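Local coordinates for protein AlyGC (Glaciecola chathamensis, PDB 5GKD) that breaks down alginate as a polysaccharide lyase of family 6, cleaving the chain by an elimination reaction that probably depends on a bound calcium ion, at residues A622-G627 and H663-N668; S612-L617 and N646-G651; K16-G21 and K46-R51; E71-S76 and S102-T107; E202-D207 and R226-F231. All blocks are in the same frame, centred on the assembly; numbering follows the deposited sequence.

Contact 1 of 5, residues A622-G627 and H663-N668; sequences AKVYRG and HGTQVN
Val624 meets the second segment in two ways. Its carbonyl O receives the N-H of His663 in an almost straight bond of 3.0 Å from N to O, and its side chain crosses that of Thr665 at about a right angle, although the modelled position of the Val624 methyls is doubtful. Tyr625 pairs with His663 in parallel register. Both rings stand anti to their own backbone N, which lays them side by side on the same face of the sheet. They form a face-to-face stack with centroids 4.2 Å apart and planes at 28°; CE2 of Tyr625 sits over the centre of the imidazole. The polar ends are held from outside: Tyr625 OH bonds to Asp598, His663 ND1 to Glu684. Such ladders of like-placed side chains on successive turns characterise parallel beta-helices, and strands 622-625 and 660-663 are neighbouring rungs of one here. At Arg626 the rungs part. Its backbone N still bonds to His663 O at 2.8 Å, while its side chain bends at chi3 (68°) and sends NE in the guanidinium plane to Gly664 O, 2.9 Å away. The amide of Gln666 lies over the guanidinium, NE2 above its centre and the planes 19° apart; this NE2 also bonds to Gly635 O. A leucine here would probably leave Gly664 O without its side-chain donor and the Gln666 amide without the flat group it stacks on. Gly627 then passes close by the imidazole of His663.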
# COMPACT_ATOMS: atom_id res chain seq x y z
N ALA A 622 0.32 -7.83 -19.93
CA ALA A 622 0.46 -6.58 -19.22
C ALA A 622 -0.92 -5.99 -18.98
O ALA A 622 -1.78 -6.03 -19.85
CB ALA A 622 1.33 -5.58 -20.00
N LYS A 623 -1.11 -5.46 -17.78
CA LYS A 623 -2.27 -4.64 -17.44
C LYS A 623 -1.70 -3.31 -17.02
O LYS A 623 -1.01 -3.22 -15.99
CB LYS A 623 -3.10 -5.27 -16.32
CG LYS A 623 -3.34 -6.76 -16.45
CD LYS A 623 -4.35 -7.24 -15.43
CE LYS A 623 -4.90 -8.60 -15.84
NZ LYS A 623 -5.92 -9.12 -14.91
N VAL A 624 -1.91 -2.27 -17.81
CA VAL A 624 -1.33 -0.99 -17.47
C VAL A 624 -2.41 0.09 -17.54
O VAL A 624 -3.21 0.12 -18.48
CB VAL A 624 -0.08 -0.66 -18.30
CG1 VAL A 624 0.21 -1.71 -19.35
CG2 VAL A 624 -0.11 0.71 -18.84
N TYR A 625 -2.47 0.91 -16.49
CA TYR A 625 -3.64 1.73 -16.23
C TYR A 625 -3.22 3.14 -15.82
O TYR A 625 -2.37 3.31 -14.95
CB TYR A 625 -4.50 1.08 -15.13
CG TYR A 625 -5.79 1.79 -14.83
CD1 TYR A 625 -5.82 2.87 -13.95
CD2 TYR A 625 -6.98 1.35 -15.37
CE1 TYR A 625 -7.01 3.52 -13.67
CE2 TYR A 625 -8.16 1.98 -15.10
CZ TYR A 625 -8.18 3.06 -14.25
OH TYR A 625 -9.37 3.67 -13.99
N ARG A 626 -3.80 4.13 -16.47
CA ARG A 626 -3.67 5.53 -16.07
C ARG A 626 -5.06 6.13 -16.19
O ARG A 626 -5.56 6.34 -17.30
CB ARG A 626 -2.67 6.30 -16.94
CG ARG A 626 -2.53 7.78 -16.56
CD ARG A 626 -1.67 8.58 -17.56
NE ARG A 626 -2.30 8.72 -18.88
CZ ARG A 626 -2.92 9.81 -19.31
NH1 ARG A 626 -2.97 10.87 -18.53
NH2 ARG A 626 -3.48 9.85 -20.51
N GLY A 627 -5.70 6.40 -15.06
CA GLY A 627 -7.07 6.83 -15.05
C GLY A 627 -7.26 8.32 -14.81
O GLY A 627 -6.40 9.01 -14.26
N HIS A 663 -5.18 0.93 -20.54
CA HIS A 663 -6.11 2.00 -20.20
C HIS A 663 -5.33 3.28 -19.95
O HIS A 663 -4.50 3.35 -19.04
CB HIS A 663 -6.96 1.60 -18.98
CG HIS A 663 -7.94 2.64 -18.54
ND1 HIS A 663 -9.28 2.37 -18.39
CD2 HIS A 663 -7.77 3.94 -18.20
CE1 HIS A 663 -9.90 3.46 -17.98
NE2 HIS A 663 -9.01 4.43 -17.86
N GLY A 664 -5.60 4.31 -20.76
CA GLY A 664 -4.93 5.57 -20.62
C GLY A 664 -3.48 5.59 -21.04
O GLY A 664 -2.77 6.53 -20.68
N THR A 665 -3.00 4.59 -21.78
CA THR A 665 -1.66 4.66 -22.34
C THR A 665 -1.63 5.58 -23.55
O THR A 665 -2.52 5.53 -24.41
CB THR A 665 -1.16 3.27 -22.73
OG1 THR A 665 -2.09 2.67 -23.63
CG2 THR A 665 -1.05 2.42 -21.50
N GLN A 666 -0.61 6.42 -23.61
CA GLN A 666 -0.55 7.54 -24.53
C GLN A 666 0.16 7.20 -25.84
O GLN A 666 -0.12 7.84 -26.86
CB GLN A 666 0.15 8.71 -23.84
CG GLN A 666 -0.45 8.99 -22.45
CD GLN A 666 -0.33 10.44 -22.05
OE1 GLN A 666 -0.62 11.34 -22.84
NE2 GLN A 666 0.12 10.67 -20.82
N VAL A 667 1.05 6.22 -25.83
CA VAL A 667 1.71 5.75 -27.04
C VAL A 667 1.66 4.23 -27.04
O VAL A 667 2.19 3.58 -26.13
CB VAL A 667 3.17 6.24 -27.13
CG1 VAL A 667 3.87 5.58 -28.32
CG2 VAL A 667 3.21 7.77 -27.25
N ASN A 668 1.03 3.66 -28.07
CA ASN A 668 0.87 2.21 -28.17
C ASN A 668 1.35 1.75 -29.53
O ASN A 668 0.85 2.24 -30.55
CB ASN A 668 -0.58 1.81 -27.96
CG ASN A 668 -1.15 2.34 -26.67
OD1 ASN A 668 -0.83 1.83 -25.60
ND2 ASN A 668 -2.00 3.35 -26.75

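Contact 2 of 5, residues S612-L617 and N646-G651; sequences SNVSDL and NEVGKG
Asn646, Leu617 and Val648 bury the most surface here; Asn646 and Leu617 work through backbone and side chain, Val648 mainly through its two methyls. Asn646 uses both its peptide groups: its N donates to Val614 O (2.8 Å) in a nearly straight bond, and its O receives the N-H of Asp616 at 2.9 Å. Its CB packs 3.6 Å from Ser615 OG on the face the two residues share, while its OD1 turns to Asn676 on the next turn. Both chains then bend sharply, at Asp616 and Glu647, where phi and psi are positive (63°/57° at Asp616). This matched corner is a recurrent feature of parallel beta-helices: successive coils turn at the same level and stay hydrogen-bonded through the turn, here by Leu617 N to Glu647 O. Past the corner Leu617 and Val648 pair again, their side chains on one common face. CD2 of Leu617 touches CG1 of Val648 at 3.7 Å, this methyl standing anti to its own backbone N (chi1 171°); the second methyl, CG2, meets CG1 of Val614 at 3.9 Å, the two valines crossing at about a right angle. Leu617 O takes the N-H of Gly649 (2.9 Å) and a hydrogen from a water that in turn accepts from Lys650 N.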
# COMPACT_ATOMS: atom_id res chain seq x y z
N SER A 612 10.52 -11.70 -27.95
CA SER A 612 10.37 -12.56 -26.79
C SER A 612 9.27 -13.57 -27.05
O SER A 612 8.54 -13.48 -28.04
CB SER A 612 10.09 -11.73 -25.54
OG SER A 612 11.22 -10.93 -25.24
N ASN A 613 9.16 -14.53 -26.14
CA ASN A 613 8.24 -15.64 -26.33
C ASN A 613 7.55 -15.94 -25.01
O ASN A 613 8.21 -16.12 -23.98
CB ASN A 613 9.00 -16.86 -26.85
CG ASN A 613 8.09 -17.91 -27.39
OD1 ASN A 613 7.34 -18.53 -26.65
ND2 ASN A 613 8.14 -18.12 -28.70
N VAL A 614 6.22 -15.98 -25.04
CA VAL A 614 5.39 -16.20 -23.87
C VAL A 614 4.39 -17.30 -24.20
O VAL A 614 3.65 -17.18 -25.19
CB VAL A 614 4.64 -14.92 -23.46
CG1 VAL A 614 3.70 -15.20 -22.29
CG2 VAL A 614 5.61 -13.79 -23.14
N SER A 615 4.34 -18.34 -23.37
CA SER A 615 3.47 -19.48 -23.65
C SER A 615 2.85 -20.02 -22.37
O SER A 615 3.54 -20.22 -21.37
CB SER A 615 4.27 -20.58 -24.35
OG SER A 615 3.40 -21.61 -24.78
N ASP A 616 1.54 -20.27 -22.43
CA ASP A 616 0.77 -20.85 -21.31
C ASP A 616 0.79 -19.91 -20.10
O ASP A 616 1.21 -20.27 -18.99
CB ASP A 616 1.29 -22.25 -20.96
CG ASP A 616 0.40 -22.97 -19.97
OD1 ASP A 616 -0.81 -22.62 -19.88
OD2 ASP A 616 0.90 -23.88 -19.26
N LEU A 617 0.32 -18.69 -20.33
CA LEU A 617 0.19 -17.65 -19.31
C LEU A 617 -1.30 -17.45 -19.07
O LEU A 617 -2.02 -17.01 -19.97
CB LEU A 617 0.86 -16.36 -19.77
CG LEU A 617 0.56 -15.02 -19.08
CD1 LEU A 617 1.21 -14.97 -17.72
CD2 LEU A 617 1.04 -13.83 -19.92
N ASN A 646 1.65 -17.50 -27.07
CA ASN A 646 0.82 -18.70 -27.21
C ASN A 646 0.00 -18.95 -25.96
O ASN A 646 0.55 -18.94 -24.85
CB ASN A 646 1.65 -19.96 -27.50
CG ASN A 646 2.60 -19.80 -28.66
OD1 ASN A 646 2.20 -19.85 -29.83
ND2 ASN A 646 3.89 -19.66 -28.36
N GLU A 647 -1.29 -19.22 -26.14
CA GLU A 647 -2.19 -19.59 -25.05
C GLU A 647 -2.08 -18.61 -23.88
O GLU A 647 -1.72 -18.96 -22.76
CB GLU A 647 -1.91 -21.03 -24.59
CG GLU A 647 -2.02 -22.09 -25.67
CD GLU A 647 -3.45 -22.54 -25.93
OE1 GLU A 647 -4.38 -22.10 -25.21
OE2 GLU A 647 -3.65 -23.37 -26.85
N VAL A 648 -2.40 -17.35 -24.16
CA VAL A 648 -2.18 -16.25 -23.22
C VAL A 648 -3.52 -15.61 -22.87
O VAL A 648 -4.34 -15.35 -23.76
CB VAL A 648 -1.21 -15.21 -23.79
CG1 VAL A 648 -1.17 -13.98 -22.90
CG2 VAL A 648 0.17 -15.81 -23.94
N GLY A 649 -3.74 -15.36 -21.58
CA GLY A 649 -4.82 -14.49 -21.14
C GLY A 649 -6.16 -15.14 -20.87
O GLY A 649 -7.10 -14.43 -20.52
N LYS A 650 -6.27 -16.46 -20.99
CA LYS A 650 -7.58 -17.10 -20.93
C LYS A 650 -7.92 -17.68 -19.57
O LYS A 650 -8.97 -18.30 -19.42
CB LYS A 650 -7.68 -18.19 -22.01
CG LYS A 650 -7.98 -17.64 -23.39
CD LYS A 650 -7.16 -18.31 -24.47
CE LYS A 650 -7.44 -19.80 -24.57
NZ LYS A 650 -6.45 -20.49 -25.44
N GLY A 651 -7.06 -17.51 -18.57
CA GLY A 651 -7.37 -18.05 -17.26
C GLY A 651 -8.65 -17.48 -16.69
O GLY A 651 -8.99 -16.32 -16.91
O HOH W 1 -4.40 -18.53 -21.40

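Contact 3 of 5, residues K16-G21 and K46-R51; sequences KKAKPG and KPITLR
Two torsions of Ile48 set this contact: with chi1 at -56°, CG1 lies beside the backbone N and CG2 anti to it, and chi2 of 174° extends CD1. The two branches therefore divide the work. CG2 reaches the CB of Ala18 at 4.1 Å, whereas CG1 runs against the turn, 3.7 Å from Lys19 O and 3.8 Å from Pro20 CA. Lys46 has its CG anti to the carbonyl carbon, and its CB rests 3.4 Å from Gly21 N while the amine end leads away. Pro20 packs its CB against Lys46 O at 3.3 Å. One hydrogen bond joins the backbones, from Gly21 N to Pro47 O (3.0 Å); its donor stands above the carbonyl plane, 54° out of it, so it is not a strand-like bond. Gly21 has a positive phi, and a side chain here would collide with the carbonyl of Pro20. The exposed lysines and partly exposed prolines place the contact at the protein surface, at the N-terminal end of the beta-helix. There the loop leaving helix 8-17 lies against the start of strand 48-52, Ala18 also touching Ile24 of strand 23-26, and Ile48 continuing inward onto Phe38 and Ala40 of strand 35-41.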
# COMPACT_ATOMS: atom_id res chain seq x y z
N LYS A 16 16.88 36.28 19.96
CA LYS A 16 16.29 37.27 20.84
C LYS A 16 17.16 38.52 20.94
O LYS A 16 16.65 39.63 20.99
CB LYS A 16 16.06 36.66 22.22
CG LYS A 16 15.14 37.46 23.11
CD LYS A 16 14.86 36.72 24.40
CE LYS A 16 13.90 37.51 25.28
NZ LYS A 16 13.52 36.75 26.50
N LYS A 17 18.48 38.34 20.94
CA LYS A 17 19.45 39.42 21.08
C LYS A 17 19.80 40.11 19.76
O LYS A 17 20.37 41.20 19.79
CB LYS A 17 20.76 38.87 21.65
CG LYS A 17 20.76 38.62 23.14
CD LYS A 17 21.97 37.77 23.50
CE LYS A 17 23.26 38.37 22.96
NZ LYS A 17 23.33 39.86 23.08
N ALA A 18 19.51 39.49 18.63
CA ALA A 18 20.06 39.96 17.36
C ALA A 18 19.52 41.34 17.01
O ALA A 18 18.34 41.62 17.16
CB ALA A 18 19.76 38.96 16.25
N LYS A 19 20.40 42.21 16.54
CA LYS A 19 20.06 43.55 16.11
C LYS A 19 20.37 43.71 14.63
O LYS A 19 21.18 42.96 14.08
CB LYS A 19 20.83 44.60 16.92
CG LYS A 19 20.11 45.02 18.19
CD LYS A 19 20.55 44.20 19.36
CE LYS A 19 19.90 44.64 20.68
NZ LYS A 19 18.45 44.32 20.80
N PRO A 20 19.76 44.69 13.97
CA PRO A 20 20.15 45.00 12.59
C PRO A 20 21.66 45.08 12.42
O PRO A 20 22.35 45.75 13.18
CB PRO A 20 19.46 46.34 12.34
CG PRO A 20 18.23 46.27 13.18
CD PRO A 20 18.67 45.56 14.44
N GLY A 21 22.17 44.36 11.44
CA GLY A 21 23.59 44.24 11.22
C GLY A 21 24.24 43.00 11.82
O GLY A 21 25.39 42.72 11.50
N LYS A 46 20.97 47.60 7.28
CA LYS A 46 21.58 46.62 8.17
C LYS A 46 20.63 45.44 8.28
O LYS A 46 19.75 45.42 9.15
CB LYS A 46 21.88 47.21 9.54
CG LYS A 46 22.59 48.55 9.49
CD LYS A 46 23.59 48.66 10.61
CE LYS A 46 23.65 50.05 11.15
NZ LYS A 46 24.20 50.05 12.54
N PRO A 47 20.77 44.44 7.43
CA PRO A 47 19.92 43.25 7.54
C PRO A 47 20.38 42.36 8.69
O PRO A 47 21.48 42.48 9.21
CB PRO A 47 20.14 42.57 6.19
CG PRO A 47 21.55 42.89 5.87
CD PRO A 47 21.76 44.31 6.34
N ILE A 48 19.50 41.45 9.09
CA ILE A 48 19.85 40.41 10.05
C ILE A 48 20.02 39.10 9.29
O ILE A 48 19.14 38.70 8.53
CB ILE A 48 18.79 40.27 11.15
CG1 ILE A 48 18.58 41.62 11.84
CG2 ILE A 48 19.23 39.24 12.18
CD1 ILE A 48 17.45 41.59 12.83
N THR A 49 21.17 38.46 9.49
CA THR A 49 21.59 37.33 8.67
C THR A 49 21.63 36.06 9.53
O THR A 49 22.07 36.09 10.68
CB THR A 49 22.96 37.61 8.05
OG1 THR A 49 22.88 38.76 7.21
CG2 THR A 49 23.47 36.43 7.24
N LEU A 50 21.15 34.96 8.96
CA LEU A 50 21.34 33.60 9.47
C LEU A 50 22.18 32.86 8.44
O LEU A 50 21.76 32.74 7.29
CB LEU A 50 20.00 32.89 9.63
CG LEU A 50 19.76 31.71 10.59
CD1 LEU A 50 18.83 30.69 9.99
CD2 LEU A 50 20.99 31.08 11.23
N ARG A 51 23.34 32.35 8.85
CA ARG A 51 24.22 31.72 7.88
C ARG A 51 25.02 30.59 8.52
O ARG A 51 25.22 30.55 9.73
CB ARG A 51 25.18 32.73 7.22
CG ARG A 51 25.69 33.78 8.16
CD ARG A 51 26.72 34.73 7.50
NE ARG A 51 28.01 34.09 7.59
CZ ARG A 51 29.03 34.52 8.31
NH1 ARG A 51 28.96 35.64 8.99
NH2 ARG A 51 30.14 33.81 8.31

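Contact 4 of 5, residues E71-S76 and S102-T107; sequences EHLIVS and SHSRVT
This is a parallel strand pairing between successive rungs of the N-terminal beta-helix, joining strand 73-76 to strand 105-107, whose axes approach to 4.8 Å at an angle of 15°. The ladder is regular toward Ser76 and Thr107: Leu73 O accepts from Arg105 N, Arg105 O from Val75 N at 2.9 Å, and Val75 O from Thr107 N in a bond of 171°. Side chains alternate between faces. Ile74 and Arg105 lie on one, where Arg105 runs extended to a salt bridge with Asp136; Val75 and Val106 lie on the other, which is turned to Leu68 of strand 65-69. Toward Glu71 and Ser102 both chains kink at a histidine, His72 and His103, each with positive phi, so the same corner is repeated on the next coil, as in the stacked coils of a pectate-lyase-like beta-helix. The imidazoles run alongside each other, pointing the same way, with planes 12° apart but slid so that they barely overlap. One face of the His72 ring is covered by the CB of His103, a CH-pi contact 3.9 Å from the centroid, and the His103 ring also meets that of His132. A water lies in the plane of the His72 ring, at 2.7 Å from ND1. Within the kink, Ser104 OG takes the place of a backbone acceptor: set beside its own N, it receives Leu73 N at 3.3 Å and donates to Ser102 O at 2.8 Å. A second water gives hydrogens to both Leu73 O and His103 O, bridging the separated carbonyls.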
# COMPACT_ATOMS: atom_id res chain seq x y z
N GLU A 71 11.28 41.26 8.17
CA GLU A 71 11.77 41.96 6.99
C GLU A 71 13.27 42.18 7.09
O GLU A 71 13.85 42.16 8.18
CB GLU A 71 11.05 43.30 6.79
CG GLU A 71 10.94 44.15 8.03
CD GLU A 71 10.38 45.53 7.75
OE1 GLU A 71 9.73 45.70 6.70
OE2 GLU A 71 10.62 46.45 8.55
N HIS A 72 13.88 42.40 5.93
CA HIS A 72 15.32 42.65 5.81
C HIS A 72 16.15 41.53 6.44
O HIS A 72 17.10 41.76 7.18
CB HIS A 72 15.66 44.03 6.39
CG HIS A 72 14.99 45.15 5.65
ND1 HIS A 72 15.39 45.54 4.39
CD2 HIS A 72 13.91 45.90 5.96
CE1 HIS A 72 14.61 46.52 3.97
NE2 HIS A 72 13.70 46.75 4.90
N LEU A 73 15.79 40.30 6.10
CA LEU A 73 16.52 39.12 6.54
C LEU A 73 17.31 38.54 5.38
O LEU A 73 16.94 38.69 4.21
CB LEU A 73 15.56 38.06 7.08
CG LEU A 73 14.52 38.60 8.06
CD1 LEU A 73 13.50 37.52 8.43
CD2 LEU A 73 15.18 39.17 9.32
N ILE A 74 18.41 37.86 5.71
CA ILE A 74 19.19 37.09 4.76
C ILE A 74 19.50 35.73 5.37
O ILE A 74 19.92 35.66 6.52
CB ILE A 74 20.49 37.81 4.38
CG1 ILE A 74 20.21 39.23 3.89
CG2 ILE A 74 21.23 37.00 3.34
CD1 ILE A 74 21.47 39.98 3.54
N VAL A 75 19.30 34.66 4.60
CA VAL A 75 19.69 33.31 5.01
C VAL A 75 20.64 32.76 3.95
O VAL A 75 20.33 32.81 2.76
CB VAL A 75 18.47 32.39 5.16
CG1 VAL A 75 18.93 31.00 5.56
CG2 VAL A 75 17.49 32.94 6.18
N SER A 76 21.78 32.21 4.38
CA SER A 76 22.75 31.72 3.41
C SER A 76 23.61 30.60 3.97
O SER A 76 23.80 30.47 5.18
CB SER A 76 23.66 32.85 2.91
OG SER A 76 24.52 33.30 3.93
N SER A 102 9.09 39.93 4.11
CA SER A 102 9.26 40.84 2.99
C SER A 102 10.70 41.34 2.98
O SER A 102 11.40 41.28 3.99
CB SER A 102 8.28 42.03 3.07
OG SER A 102 6.97 41.67 2.66
N HIS A 103 11.14 41.84 1.83
CA HIS A 103 12.48 42.43 1.69
C HIS A 103 13.56 41.49 2.21
O HIS A 103 14.52 41.92 2.85
CB HIS A 103 12.58 43.77 2.40
CG HIS A 103 11.64 44.79 1.86
ND1 HIS A 103 10.43 45.09 2.46
CD2 HIS A 103 11.72 45.58 0.76
CE1 HIS A 103 9.81 46.01 1.75
NE2 HIS A 103 10.57 46.32 0.72
N SER A 104 13.41 40.20 1.95
CA SER A 104 14.27 39.19 2.53
C SER A 104 14.85 38.31 1.44
O SER A 104 14.33 38.22 0.33
CB SER A 104 13.51 38.35 3.55
OG SER A 104 13.10 39.18 4.62
N ARG A 105 15.95 37.65 1.76
CA ARG A 105 16.74 36.99 0.73
C ARG A 105 17.20 35.63 1.22
O ARG A 105 17.68 35.50 2.36
CB ARG A 105 17.93 37.86 0.35
CG ARG A 105 18.84 37.26 -0.67
CD ARG A 105 19.99 38.21 -0.98
NE ARG A 105 20.88 37.67 -1.99
CZ ARG A 105 22.07 38.19 -2.28
NH1 ARG A 105 22.82 37.65 -3.23
NH2 ARG A 105 22.48 39.27 -1.63
N VAL A 106 17.04 34.61 0.39
CA VAL A 106 17.63 33.30 0.62
C VAL A 106 18.62 33.06 -0.51
O VAL A 106 18.22 33.04 -1.68
CB VAL A 106 16.58 32.18 0.67
CG1 VAL A 106 17.25 30.81 0.76
CG2 VAL A 106 15.62 32.39 1.81
N THR A 107 19.89 32.90 -0.18
CA THR A 107 20.94 32.80 -1.18
C THR A 107 21.94 31.74 -0.75
O THR A 107 22.22 31.58 0.43
CB THR A 107 21.64 34.16 -1.41
OG1 THR A 107 22.65 34.03 -2.42
CG2 THR A 107 22.28 34.68 -0.10
O HOH W 2 17.05 44.33 2.70
O HOH W 3 17.28 41.18 2.99

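Contact 5 of 5, residues E202-D207 and R226-F231; sequences ENNYFD and RNNVFF
Over one face of the Phe206 ring lies CE2 of Phe230, offset toward the rim, while Val229 O sits at the ring edge in plane. The two phenyls are near parallel (11°) but slid apart, with CD1 of Phe206 3.5 Å from CE2 of Phe230; Phe171 stacks on Phe206 and Phe252 on Phe230, extending the row. On the other side of the sheet the Tyr205 ring packs CE2 against CG1 of Val229 at 3.6 Å, and its OH lies 3.4 Å from Phe231 CB. The amides of Asn204 and Asn228 are nearly coplanar, 6° apart. Asn228 OD1 accepts twice, from Asn204 ND2 at 2.9 Å and from Asn204 N at 3.0 Å, chi1 of -54° setting the amide beside its own backbone N. A valine here would probably leave the Asn204 N-H without its acceptor and ND2 relying on Ile166 O. Glu202 OE2 makes a long salt bridge to Arg226 NH1 (3.6 Å), while Arg165 holds OE1. Backbone bonds from Phe206 N to Val229 O and Phe231 N to Phe206 O complete the pairing. Aligned turn asparagines and rows of phenylalanines are the asparagine and aromatic ladders of the right-handed parallel beta-helix.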
# COMPACT_ATOMS: atom_id res chain seq x y z
N GLU A 202 14.82 35.14 -13.74
CA GLU A 202 15.89 35.45 -14.68
C GLU A 202 17.18 34.70 -14.37
O GLU A 202 17.54 34.49 -13.22
CB GLU A 202 16.17 36.95 -14.70
CG GLU A 202 16.56 37.50 -13.36
CD GLU A 202 17.07 38.89 -13.45
OE1 GLU A 202 17.71 39.36 -12.48
OE2 GLU A 202 16.84 39.52 -14.50
N ASN A 203 17.89 34.33 -15.43
CA ASN A 203 19.24 33.78 -15.33
C ASN A 203 19.31 32.53 -14.46
O ASN A 203 20.31 32.28 -13.80
CB ASN A 203 20.23 34.83 -14.83
CG ASN A 203 20.57 35.85 -15.90
OD1 ASN A 203 20.29 37.04 -15.77
ND2 ASN A 203 21.15 35.37 -17.00
N ASN A 204 18.26 31.72 -14.47
CA ASN A 204 18.31 30.41 -13.84
C ASN A 204 18.65 29.35 -14.87
O ASN A 204 18.44 29.52 -16.07
CB ASN A 204 16.98 30.07 -13.17
CG ASN A 204 16.53 31.15 -12.24
OD1 ASN A 204 16.99 31.22 -11.09
ND2 ASN A 204 15.64 32.00 -12.72
N TYR A 205 19.18 28.24 -14.38
CA TYR A 205 19.56 27.10 -15.20
C TYR A 205 18.69 25.93 -14.77
O TYR A 205 18.74 25.51 -13.61
CB TYR A 205 21.05 26.79 -15.03
CG TYR A 205 21.63 25.95 -16.12
CD1 TYR A 205 21.51 24.59 -16.09
CD2 TYR A 205 22.29 26.54 -17.21
CE1 TYR A 205 22.03 23.81 -17.08
CE2 TYR A 205 22.82 25.77 -18.20
CZ TYR A 205 22.68 24.40 -18.14
OH TYR A 205 23.17 23.58 -19.12
N PHE A 206 17.88 25.44 -15.69
CA PHE A 206 17.03 24.28 -15.48
C PHE A 206 17.67 23.08 -16.19
O PHE A 206 17.64 22.98 -17.42
CB PHE A 206 15.62 24.53 -16.00
CG PHE A 206 14.89 25.65 -15.31
CD1 PHE A 206 15.14 26.96 -15.67
CD2 PHE A 206 13.95 25.40 -14.33
CE1 PHE A 206 14.45 28.02 -15.05
CE2 PHE A 206 13.26 26.45 -13.72
CZ PHE A 206 13.52 27.75 -14.07
N ASP A 207 18.22 22.18 -15.41
CA ASP A 207 19.04 21.06 -15.87
C ASP A 207 18.23 19.78 -15.67
O ASP A 207 18.09 19.31 -14.54
CB ASP A 207 20.36 21.03 -15.10
CG ASP A 207 21.30 19.90 -15.53
OD1 ASP A 207 21.23 19.43 -16.69
OD2 ASP A 207 22.12 19.50 -14.70
N ARG A 226 12.72 35.44 -18.10
CA ARG A 226 13.70 35.97 -19.03
C ARG A 226 15.05 35.35 -18.79
O ARG A 226 15.41 35.03 -17.64
CB ARG A 226 13.84 37.47 -18.90
CG ARG A 226 14.35 37.76 -17.49
CD ARG A 226 14.28 39.18 -17.05
NE ARG A 226 14.45 40.09 -18.15
CZ ARG A 226 15.63 40.47 -18.58
NH1 ARG A 226 16.75 40.02 -18.03
NH2 ARG A 226 15.70 41.30 -19.59
N ASN A 227 15.82 35.16 -19.86
CA ASN A 227 17.24 34.87 -19.77
C ASN A 227 17.53 33.58 -19.02
O ASN A 227 18.60 33.43 -18.43
CB ASN A 227 17.98 36.02 -19.09
CG ASN A 227 18.03 37.25 -19.94
OD1 ASN A 227 17.06 37.98 -20.04
ND2 ASN A 227 19.17 37.49 -20.58
N ASN A 228 16.62 32.62 -19.05
CA ASN A 228 16.83 31.33 -18.43
C ASN A 228 17.27 30.31 -19.46
O ASN A 228 16.97 30.43 -20.65
CB ASN A 228 15.56 30.85 -17.73
CG ASN A 228 15.04 31.87 -16.75
OD1 ASN A 228 15.54 31.98 -15.62
ND2 ASN A 228 14.04 32.64 -17.18
N VAL A 229 17.96 29.27 -19.00
CA VAL A 229 18.43 28.19 -19.86
C VAL A 229 17.75 26.90 -19.42
O VAL A 229 17.71 26.59 -18.23
CB VAL A 229 19.96 28.06 -19.83
CG1 VAL A 229 20.39 26.81 -20.58
CG2 VAL A 229 20.59 29.29 -20.45
N PHE A 230 17.21 26.16 -20.39
CA PHE A 230 16.55 24.89 -20.15
C PHE A 230 17.33 23.80 -20.89
O PHE A 230 17.24 23.70 -22.11
CB PHE A 230 15.11 24.94 -20.62
CG PHE A 230 14.31 26.03 -19.97
CD1 PHE A 230 14.34 27.32 -20.47
CD2 PHE A 230 13.50 25.75 -18.88
CE1 PHE A 230 13.58 28.32 -19.88
CE2 PHE A 230 12.76 26.73 -18.28
CZ PHE A 230 12.80 28.02 -18.79
N PHE A 231 18.05 22.97 -20.15
CA PHE A 231 18.94 21.99 -20.75
C PHE A 231 18.33 20.61 -20.61
O PHE A 231 18.20 20.10 -19.49
CB PHE A 231 20.32 22.03 -20.10
CG PHE A 231 21.30 21.03 -20.68
CD1 PHE A 231 21.40 19.75 -20.16
CD2 PHE A 231 22.12 21.38 -21.74
CE1 PHE A 231 22.30 18.85 -20.68
CE2 PHE A 231 23.04 20.50 -22.25
CZ PHE A 231 23.13 19.22 -21.73
O HOH W 4 21.46 36.24 -19.89

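How the contacts relate
Contacts 1 and 5 are the buried ones, contacts 2 and 4 are partly buried, and contact 3 lies at the surface. Contacts 3, 4 and 5 belong to the N-terminal beta-helix, contacts 1 and 2 to the C-terminal one. Contacts 3 and 4 adjoin, strand 48-52 pairing with strand 73-81 through Leu50 and Ile74, with centres 11 Å apart. Contacts 1 and 2 do not touch, yet strands 613-617 and 622-625 follow each other along the chain. The chemistry of the five shifts with place: aromatic and asparagine ladders in contact 5, a ring stack and an arginine in contact 1, positive-phi corners in contacts 2, 4 and 5, proline and aliphatic packing in contact 3.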